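Lovastatin nonaketide synthase mokA (Monascus pilosus, PDB 6AD3) catalyses the iterative nine-step assembly of the lovastatin (monacolin K) polyketide as a multidomain type I synthase, of which this chain is the condensation domain. Local coordinates at residues 314-319 and 509-514; 329-334 and 505-510. The protein carries 1 engineered substitution. One frame throughout, in Å; residues are numbered along the deposited sequence.

Interaction 1. Residues 314-319 and 509-514; sequences FRIRER and MFSMNP
Ser-511 sits in the middle of this contact, with Arg-315, Ile-316 and Arg-319 all brought against it. Its CA lies 5.4 Å from the CA of Ile-316, close enough for side-chain carbons near the backbone to touch: CG1 of Ile-316 meets CB of Ser-511 at 3.5 Å. The hydroxyl has chi1 72°, which turns OG back along its own helix to a hydrogen bond with the carbonyl of Leu-507. From there OG also accepts a hydrogen bond from a water at 2.9 Å, and that water in turn accepts one from Arg-315 NH1 at 2.6 Å, lying in the guanidinium plane at its edge. No direct hydrogen bond joins the two segments, so this bridge is the polar link between them. Arg-315 reaches the water with an extended chain running alongside Met-512. The methionine bends at chi2 and chi3 (68° and 71°), which folds CE of Met-512 over one guanidinium face, 3.5 Å from Arg-315 NH1. Arg-319 behaves differently. Its chain is bent at chi2 and chi3, passing CG 3.4 Å from Ser-511 O and setting one guanidinium face against the CG-CD side of Pro-514, whose CG is 3.3 Å above the plane and over its centre; the proline ring stands steeply on that face. Each arginine thus presents a flat face to apolar atoms. The contact joins helix 310-322 to the C-terminal end of helix 495-512, in a condensation domain whose lobes, as in the family, have the chloramphenicol acetyltransferase-like fold of helices packed on a mixed sheet.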
ATOM      1  N   PHE A 314      -4.420 -16.083  17.729  1.00 17.67           N
ATOM      2  CA  PHE A 314      -5.365 -17.200  17.863  1.00 19.26           C
ATOM      3  C   PHE A 314      -6.691 -16.737  18.440  1.00 19.01           C
ATOM      4  O   PHE A 314      -7.763 -17.094  17.917  1.00 19.61           O
ATOM      5  CB  PHE A 314      -4.743 -18.318  18.712  1.00 19.45           C
ATOM      6  CG  PHE A 314      -5.720 -19.414  19.092  1.00 19.84           C
ATOM      7  CD1 PHE A 314      -6.025 -20.419  18.190  1.00 25.96           C
ATOM      8  CD2 PHE A 314      -6.382 -19.365  20.284  1.00 22.10           C
ATOM      9  CE1 PHE A 314      -6.939 -21.401  18.520  1.00 32.36           C
ATOM     10  CE2 PHE A 314      -7.279 -20.360  20.641  1.00 27.84           C
ATOM     11  CZ  PHE A 314      -7.541 -21.385  19.761  1.00 27.00           C
ATOM     12  N   ARG A 315      -6.663 -15.969  19.536  1.00 18.20           N
ATOM     13  CA  ARG A 315      -7.889 -15.472  20.133  1.00 19.94           C
ATOM     14  C   ARG A 315      -8.648 -14.576  19.165  1.00 17.71           C
ATOM     15  O   ARG A 315      -9.875 -14.582  19.125  1.00 19.28           O
ATOM     16  CB  ARG A 315      -7.599 -14.704  21.428  1.00 20.74           C
ATOM     17  CG  ARG A 315      -7.122 -15.605  22.550  1.00 23.52           C
ATOM     18  CD  ARG A 315      -7.094 -14.915  23.901  1.00 24.74           C
ATOM     19  NE  ARG A 315      -6.362 -15.779  24.823  1.00 30.61           N
ATOM     20  CZ  ARG A 315      -5.071 -15.644  25.094  1.00 33.59           C
ATOM     21  NH1 ARG A 315      -4.470 -14.481  24.830  1.00 25.23           N
ATOM     22  NH2 ARG A 315      -4.436 -16.593  25.794  1.00 32.14           N
ATOM     23  N   ILE A 316      -7.922 -13.781  18.412  1.00 17.19           N
ATOM     24  CA  ILE A 316      -8.571 -12.949  17.436  1.00 18.47           C
ATOM     25  C   ILE A 316      -9.277 -13.790  16.352  1.00 16.78           C
ATOM     26  O   ILE A 316     -10.411 -13.510  15.990  1.00 18.39           O
ATOM     27  CB  ILE A 316      -7.574 -11.947  16.837  1.00 17.04           C
ATOM     28  CG1 ILE A 316      -7.227 -10.899  17.898  1.00 18.76           C
ATOM     29  CG2 ILE A 316      -8.176 -11.259  15.599  1.00 18.69           C
ATOM     30  CD1 ILE A 316      -6.063  -9.991  17.481  1.00 18.07           C
ATOM     31  N   ARG A 317      -8.657 -14.859  15.891  1.00 19.25           N
ATOM     32  CA  ARG A 317      -9.331 -15.716  14.910  1.00 20.13           C
ATOM     33  C   ARG A 317     -10.574 -16.334  15.509  1.00 21.34           C
ATOM     34  O   ARG A 317     -11.621 -16.367  14.870  1.00 20.07           O
ATOM     35  CB  ARG A 317      -8.401 -16.811  14.380  1.00 21.03           C
ATOM     36  CG  ARG A 317      -7.240 -16.269  13.559  1.00 26.31           C
ATOM     37  CD  ARG A 317      -6.519 -17.369  12.775  1.00 26.33           C
ATOM     38  NE  ARG A 317      -6.024 -18.439  13.629  1.00 26.74           N
ATOM     39  CZ  ARG A 317      -4.876 -18.391  14.293  1.00 33.30           C
ATOM     40  NH1 ARG A 317      -4.084 -17.346  14.160  1.00 30.88           N
ATOM     41  NH2 ARG A 317      -4.501 -19.416  15.045  1.00 36.23           N
ATOM     42  N   GLU A 318     -10.477 -16.780  16.760  1.00 20.53           N
ATOM     43  CA  GLU A 318     -11.628 -17.443  17.425  1.00 20.68           C
ATOM     44  C   GLU A 318     -12.791 -16.492  17.603  1.00 20.23           C
ATOM     45  O   GLU A 318     -13.933 -16.831  17.290  1.00 21.83           O
ATOM     46  CB  GLU A 318     -11.224 -18.042  18.784  1.00 23.75           C
ATOM     47  CG  GLU A 318     -10.160 -19.103  18.645  1.00 29.78           C
ATOM     48  CD  GLU A 318     -10.550 -20.186  17.639  1.00 35.73           C
ATOM     49  OE1 GLU A 318     -10.045 -20.169  16.474  1.00 48.84           O
ATOM     50  OE2 GLU A 318     -11.447 -20.961  17.973  1.00 38.97           O
ATOM     51  N   ARG A 319     -12.529 -15.338  18.211  1.00 19.18           N
ATOM     52  CA  ARG A 319     -13.586 -14.386  18.542  1.00 22.16           C
ATOM     53  C   ARG A 319     -14.174 -13.735  17.246  1.00 18.46           C
ATOM     54  O   ARG A 319     -15.353 -13.512  17.172  1.00 17.80           O
ATOM     55  CB  ARG A 319     -13.079 -13.303  19.537  1.00 24.12           C
ATOM     56  CG  ARG A 319     -12.493 -13.810  20.898  1.00 28.23           C
ATOM     57  CD  ARG A 319     -13.152 -15.041  21.514  1.00 33.05           C
ATOM     58  NE  ARG A 319     -14.457 -14.741  22.130  1.00 35.04           N
ATOM     59  CZ  ARG A 319     -14.649 -14.439  23.409  1.00 30.85           C
ATOM     60  NH1 ARG A 319     -13.629 -14.370  24.283  1.00 26.78           N
ATOM     61  NH2 ARG A 319     -15.862 -14.088  23.796  1.00 32.71           N
ATOM     62  N   MET A 509      -6.379  -7.201  24.974  1.00 19.97           N
ATOM     63  CA  MET A 509      -7.461  -7.051  25.944  1.00 22.96           C
ATOM     64  C   MET A 509      -8.815  -7.413  25.324  1.00 22.38           C
ATOM     65  O   MET A 509      -9.601  -8.170  25.907  1.00 20.88           O
ATOM     66  CB  MET A 509      -7.453  -5.621  26.498  1.00 23.74           C
ATOM     67  CG  MET A 509      -8.596  -5.263  27.389  1.00 29.88           C
ATOM     68  SD  MET A 509      -8.529  -3.516  27.936  1.00 33.22           S
ATOM     69  CE  MET A 509      -8.950  -2.662  26.408  1.00 34.70           C
ATOM     70  N   PHE A 510      -9.095  -6.898  24.140  1.00 20.18           N
ATOM     71  CA  PHE A 510     -10.394  -7.149  23.514  1.00 20.26           C
ATOM     72  C   PHE A 510     -10.552  -8.588  23.035  1.00 19.19           C
ATOM     73  O   PHE A 510     -11.687  -9.102  22.981  1.00 19.30           O
ATOM     74  CB  PHE A 510     -10.677  -6.164  22.360  1.00 21.05           C
ATOM     75  CG  PHE A 510     -10.996  -4.765  22.816  1.00 23.79           C
ATOM     76  CD1 PHE A 510     -11.881  -4.540  23.848  1.00 22.01           C
ATOM     77  CD2 PHE A 510     -10.395  -3.674  22.217  1.00 26.36           C
ATOM     78  CE1 PHE A 510     -12.201  -3.259  24.250  1.00 26.60           C
ATOM     79  CE2 PHE A 510     -10.704  -2.376  22.629  1.00 28.19           C
ATOM     80  CZ  PHE A 510     -11.582  -2.169  23.655  1.00 26.70           C
ATOM     81  N   SER A 511      -9.449  -9.220  22.626  1.00 17.73           N
ATOM     82  CA  SER A 511      -9.514 -10.552  22.143  1.00 18.75           C
ATOM     83  C   SER A 511      -9.653 -11.520  23.329  1.00 20.82           C
ATOM     84  O   SER A 511     -10.251 -12.565  23.184  1.00 20.26           O
ATOM     85  CB  SER A 511      -8.303 -10.898  21.269  1.00 20.48           C
ATOM     86  OG  SER A 511      -7.109 -11.041  22.025  1.00 20.36           O
ATOM     87  N   MET A 512      -9.176 -11.100  24.504  1.00 18.44           N
ATOM     88  CA  MET A 512      -9.428 -11.847  25.772  1.00 22.60           C
ATOM     89  C   MET A 512     -10.894 -11.675  26.205  1.00 21.26           C
ATOM     90  O   MET A 512     -11.531 -12.613  26.656  1.00 20.53           O
ATOM     91  CB  MET A 512      -8.492 -11.320  26.851  1.00 25.22           C
ATOM     92  CG  MET A 512      -8.497 -12.078  28.154  1.00 29.60           C
ATOM     93  SD  MET A 512      -7.791 -13.729  27.980  1.00 35.69           S
ATOM     94  CE  MET A 512      -6.059 -13.306  27.762  1.00 30.97           C
ATOM     95  N   ASN A 513     -11.432 -10.475  26.045  1.00 19.98           N
ATOM     96  CA  ASN A 513     -12.772 -10.160  26.530  1.00 19.18           C
ATOM     97  C   ASN A 513     -13.462  -9.123  25.657  1.00 20.34           C
ATOM     98  O   ASN A 513     -13.385  -7.919  25.940  1.00 21.74           O
ATOM     99  CB  ASN A 513     -12.683  -9.628  27.958  1.00 20.73           C
ATOM    100  CG  ASN A 513     -14.035  -9.422  28.596  1.00 21.83           C
ATOM    101  OD1 ASN A 513     -15.063  -9.552  27.947  1.00 21.72           O
ATOM    102  ND2 ASN A 513     -14.032  -9.072  29.879  1.00 20.90           N
ATOM    103  N   PRO A 514     -14.250  -9.592  24.688  1.00 21.52           N
ATOM    104  CA  PRO A 514     -14.994  -8.720  23.768  1.00 23.24           C
ATOM    105  C   PRO A 514     -16.221  -8.092  24.383  1.00 22.64           C
ATOM    106  O   PRO A 514     -16.881  -7.294  23.745  1.00 23.82           O
ATOM    107  CB  PRO A 514     -15.438  -9.656  22.632  1.00 25.61           C
ATOM    108  CG  PRO A 514     -14.845 -10.994  22.922  1.00 28.33           C
ATOM    109  CD  PRO A 514     -14.323 -11.018  24.317  1.00 26.05           C
TER
HETATM  110  O   HOH W   1      -5.499 -12.239  24.086  1.00 36.25           O

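Interaction 2. Residues 329-334 and 505-510; sequences QFYLAA and SILSMF
A steep crossing of two helices, 327-343 and 495-512, forms this contact, in what is probably one chloramphenicol acetyltransferase-like lobe of the condensation domain, as in its family. They pack mainly through apolar side chains, with no hydrogen bond between the two segments and with the methyls of Leu-507 reaching Tyr-331 and Ala-334. The segment axes approach to 10.3 Å and their directions differ by 118°, so the helices do not run alongside each other. Ala-334 and Leu-507 have the nearest CA atoms, 6.5 Å apart, and the small alanine methyl leaves room for the leucine: CB of Ala-334 meets CD2 of Leu-507 at 3.6 Å. The same CD2 of Leu-507 reaches CD1 of Tyr-331 at 3.7 Å, while the leucine's other methyl, CD1, lies in the plane of the tyrosine ring at its edge; the two side chains cross at about a right angle. In the mixed sheet of this lobe, strand 481-487 leads, after a short loop, into helix 495-512, and strand 301-307 into helix 310-322, which is followed by helix 327-343. Phe-330 swings its CG anti to the backbone N (chi1 -165°), which carries the ring across to the other helix. There it meets the backbone with its edge: CZ of Phe-330 is 3.9 Å from Phe-510 C, nearly in the ring plane, and 4.2 Å from Phe-510 CB. Rings of Phe-330 and Phe-510 both also meet Phe-386, stacked in the case of Phe-510. CG2 of Ile-506 touches CB of Ala-334 at 4.1 Å. All six touching residues are buried, and the backbone O of Tyr-331 takes a hydrogen bond from Tyr-503 OH.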
ATOM      1  N   GLN A 329     -11.348  -7.474  10.116  1.00 16.46           N
ATOM      2  CA  GLN A 329     -12.314  -6.558  10.679  1.00 16.70           C
ATOM      3  C   GLN A 329     -12.080  -6.314  12.154  1.00 17.06           C
ATOM      4  O   GLN A 329     -12.281  -5.218  12.626  1.00 15.15           O
ATOM      5  CB  GLN A 329     -13.714  -7.048  10.437  1.00 16.72           C
ATOM      6  CG  GLN A 329     -14.097  -6.996   8.973  1.00 18.26           C
ATOM      7  CD  GLN A 329     -15.183  -8.012   8.591  1.00 20.45           C
ATOM      8  OE1 GLN A 329     -15.625  -8.824   9.406  1.00 20.63           O
ATOM      9  NE2 GLN A 329     -15.479  -8.066   7.311  1.00 20.14           N
ATOM     10  N   PHE A 330     -11.555  -7.320  12.845  1.00 16.00           N
ATOM     11  CA  PHE A 330     -11.153  -7.173  14.259  1.00 17.09           C
ATOM     12  C   PHE A 330      -9.963  -6.189  14.392  1.00 14.28           C
ATOM     13  O   PHE A 330      -9.998  -5.220  15.191  1.00 15.47           O
ATOM     14  CB  PHE A 330     -10.766  -8.563  14.838  1.00 16.63           C
ATOM     15  CG  PHE A 330     -10.688  -8.605  16.367  1.00 16.72           C
ATOM     16  CD1 PHE A 330      -9.681  -7.911  17.058  1.00 16.96           C
ATOM     17  CD2 PHE A 330     -11.527  -9.410  17.084  1.00 17.71           C
ATOM     18  CE1 PHE A 330      -9.563  -8.020  18.432  1.00 17.76           C
ATOM     19  CE2 PHE A 330     -11.439  -9.480  18.444  1.00 17.64           C
ATOM     20  CZ  PHE A 330     -10.475  -8.783  19.131  1.00 18.35           C
ATOM     21  N   TYR A 331      -8.950  -6.365  13.547  1.00 13.96           N
ATOM     22  CA  TYR A 331      -7.800  -5.496  13.603  1.00 13.66           C
ATOM     23  C   TYR A 331      -8.238  -4.024  13.289  1.00 14.14           C
ATOM     24  O   TYR A 331      -7.749  -3.069  13.905  1.00 14.27           O
ATOM     25  CB  TYR A 331      -6.718  -5.992  12.637  1.00 14.58           C
ATOM     26  CG  TYR A 331      -6.062  -7.264  13.069  1.00 13.89           C
ATOM     27  CD1 TYR A 331      -5.237  -7.284  14.181  1.00 16.55           C
ATOM     28  CD2 TYR A 331      -6.212  -8.465  12.341  1.00 15.68           C
ATOM     29  CE1 TYR A 331      -4.678  -8.458  14.635  1.00 17.89           C
ATOM     30  CE2 TYR A 331      -5.610  -9.642  12.770  1.00 17.29           C
ATOM     31  CZ  TYR A 331      -4.786  -9.610  13.898  1.00 17.42           C
ATOM     32  OH  TYR A 331      -4.190 -10.757  14.415  1.00 15.69           O
ATOM     33  N   LEU A 332      -9.147  -3.867  12.323  1.00 14.13           N
ATOM     34  CA  LEU A 332      -9.599  -2.537  11.893  1.00 13.07           C
ATOM     35  C   LEU A 332     -10.422  -1.889  13.010  1.00 16.01           C
ATOM     36  O   LEU A 332     -10.215  -0.740  13.366  1.00 14.95           O
ATOM     37  CB  LEU A 332     -10.440  -2.664  10.632  1.00 14.97           C
ATOM     38  CG  LEU A 332     -11.168  -1.361  10.239  1.00 14.18           C
ATOM     39  CD1 LEU A 332     -10.193  -0.241   9.941  1.00 14.66           C
ATOM     40  CD2 LEU A 332     -12.054  -1.613   9.045  1.00 16.17           C
ATOM     41  N   ALA A 333     -11.319  -2.667  13.599  1.00 15.85           N
ATOM     42  CA  ALA A 333     -12.126  -2.167  14.677  1.00 14.66           C
ATOM     43  C   ALA A 333     -11.285  -1.721  15.864  1.00 14.37           C
ATOM     44  O   ALA A 333     -11.559  -0.697  16.448  1.00 14.27           O
ATOM     45  CB  ALA A 333     -13.182  -3.218  15.106  1.00 16.00           C
ATOM     46  N   ALA A 334     -10.269  -2.507  16.221  1.00 14.18           N
ATOM     47  CA  ALA A 334      -9.416  -2.192  17.313  1.00 16.10           C
ATOM     48  C   ALA A 334      -8.556  -0.938  17.005  1.00 15.82           C
ATOM     49  O   ALA A 334      -8.319  -0.095  17.872  1.00 14.98           O
ATOM     50  CB  ALA A 334      -8.550  -3.401  17.646  1.00 17.82           C
ATOM     51  N   SER A 505      -1.557  -4.005  23.065  1.00 18.74           N
ATOM     52  CA  SER A 505      -2.308  -4.100  24.332  1.00 20.91           C
ATOM     53  C   SER A 505      -3.820  -4.162  24.132  1.00 18.97           C
ATOM     54  O   SER A 505      -4.529  -4.989  24.754  1.00 20.30           O
ATOM     55  CB  SER A 505      -1.903  -2.956  25.291  1.00 23.12           C
ATOM     56  OG  SER A 505      -0.543  -3.118  25.712  1.00 28.02           O
ATOM     57  N   ILE A 506      -4.336  -3.319  23.267  1.00 17.74           N
ATOM     58  CA  ILE A 506      -5.769  -3.244  23.055  1.00 18.89           C
ATOM     59  C   ILE A 506      -6.285  -4.485  22.325  1.00 18.47           C
ATOM     60  O   ILE A 506      -7.361  -4.987  22.645  1.00 18.42           O
ATOM     61  CB  ILE A 506      -6.185  -1.890  22.354  1.00 20.82           C
ATOM     62  CG1 ILE A 506      -7.389  -1.281  23.070  1.00 23.60           C
ATOM     63  CG2 ILE A 506      -6.456  -2.066  20.887  1.00 20.89           C
ATOM     64  CD1 ILE A 506      -7.958  -0.024  22.410  1.00 29.30           C
ATOM     65  N   LEU A 507      -5.482  -5.043  21.409  1.00 16.21           N
ATOM     66  CA  LEU A 507      -5.822  -6.302  20.749  1.00 17.18           C
ATOM     67  C   LEU A 507      -5.832  -7.433  21.744  1.00 17.85           C
ATOM     68  O   LEU A 507      -6.735  -8.253  21.750  1.00 17.09           O
ATOM     69  CB  LEU A 507      -4.785  -6.663  19.680  1.00 18.21           C
ATOM     70  CG  LEU A 507      -4.785  -5.792  18.416  1.00 15.78           C
ATOM     71  CD1 LEU A 507      -3.530  -6.121  17.602  1.00 17.01           C
ATOM     72  CD2 LEU A 507      -6.030  -6.006  17.580  1.00 16.42           C
ATOM     73  N   SER A 508      -4.866  -7.428  22.647  1.00 18.96           N
ATOM     74  CA  SER A 508      -4.794  -8.490  23.619  1.00 19.94           C
ATOM     75  C   SER A 508      -6.015  -8.412  24.565  1.00 22.53           C
ATOM     76  O   SER A 508      -6.635  -9.435  24.907  1.00 22.37           O
ATOM     77  CB  SER A 508      -3.489  -8.387  24.410  1.00 22.70           C
ATOM     78  OG  SER A 508      -3.464  -9.426  25.392  1.00 27.23           O
ATOM     79  N   MET A 509      -6.379  -7.201  24.974  1.00 19.97           N
ATOM     80  CA  MET A 509      -7.461  -7.051  25.944  1.00 22.96           C
ATOM     81  C   MET A 509      -8.815  -7.413  25.324  1.00 22.38           C
ATOM     82  O   MET A 509      -9.601  -8.170  25.907  1.00 20.88           O
ATOM     83  CB  MET A 509      -7.453  -5.621  26.498  1.00 23.74           C
ATOM     84  CG  MET A 509      -8.596  -5.263  27.389  1.00 29.88           C
ATOM     85  SD  MET A 509      -8.529  -3.516  27.936  1.00 33.22           S
ATOM     86  CE  MET A 509      -8.950  -2.662  26.408  1.00 34.70           C
ATOM     87  N   PHE A 510      -9.095  -6.898  24.140  1.00 20.18           N
ATOM     88  CA  PHE A 510     -10.394  -7.149  23.514  1.00 20.26           C
ATOM     89  C   PHE A 510     -10.552  -8.588  23.035  1.00 19.19           C
ATOM     90  O   PHE A 510     -11.687  -9.102  22.981  1.00 19.30           O
ATOM     91  CB  PHE A 510     -10.677  -6.164  22.360  1.00 21.05           C
ATOM     92  CG  PHE A 510     -10.996  -4.765  22.816  1.00 23.79           C
ATOM     93  CD1 PHE A 510     -11.881  -4.540  23.848  1.00 22.01           C
ATOM     94  CD2 PHE A 510     -10.395  -3.674  22.217  1.00 26.36           C
ATOM     95  CE1 PHE A 510     -12.201  -3.259  24.250  1.00 26.60           C
ATOM     96  CE2 PHE A 510     -10.704  -2.376  22.629  1.00 28.19           C
ATOM     97  CZ  PHE A 510     -11.582  -2.169  23.655  1.00 26.70           C
TER

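Overall arrangement
Both interactions use helix 495-512, and their centres lie 8 Å apart. Interaction 2 is the core contact, wholly buried and apolar. Interaction 1 sits farther out, 27 Å from the chain centre against 21 Å, and mixes buried Ser-511, Ile-316 and Pro-514 with more exposed arginines and Met-512, so a water bridge and flat guanidinium faces replace pure hydrocarbon contact. Ile-316 joins the two: its CD1 packs 3.5 Å from Tyr-331 CE1 and 4.0 Å from Leu-507 CD2, while Ser-511 CA lies 3.6 Å from Phe-330 CZ. Helices 310-322 and 327-343, consecutive in the chain, therefore both rest on the terminal turns of helix 495-512, making one three-helix cluster.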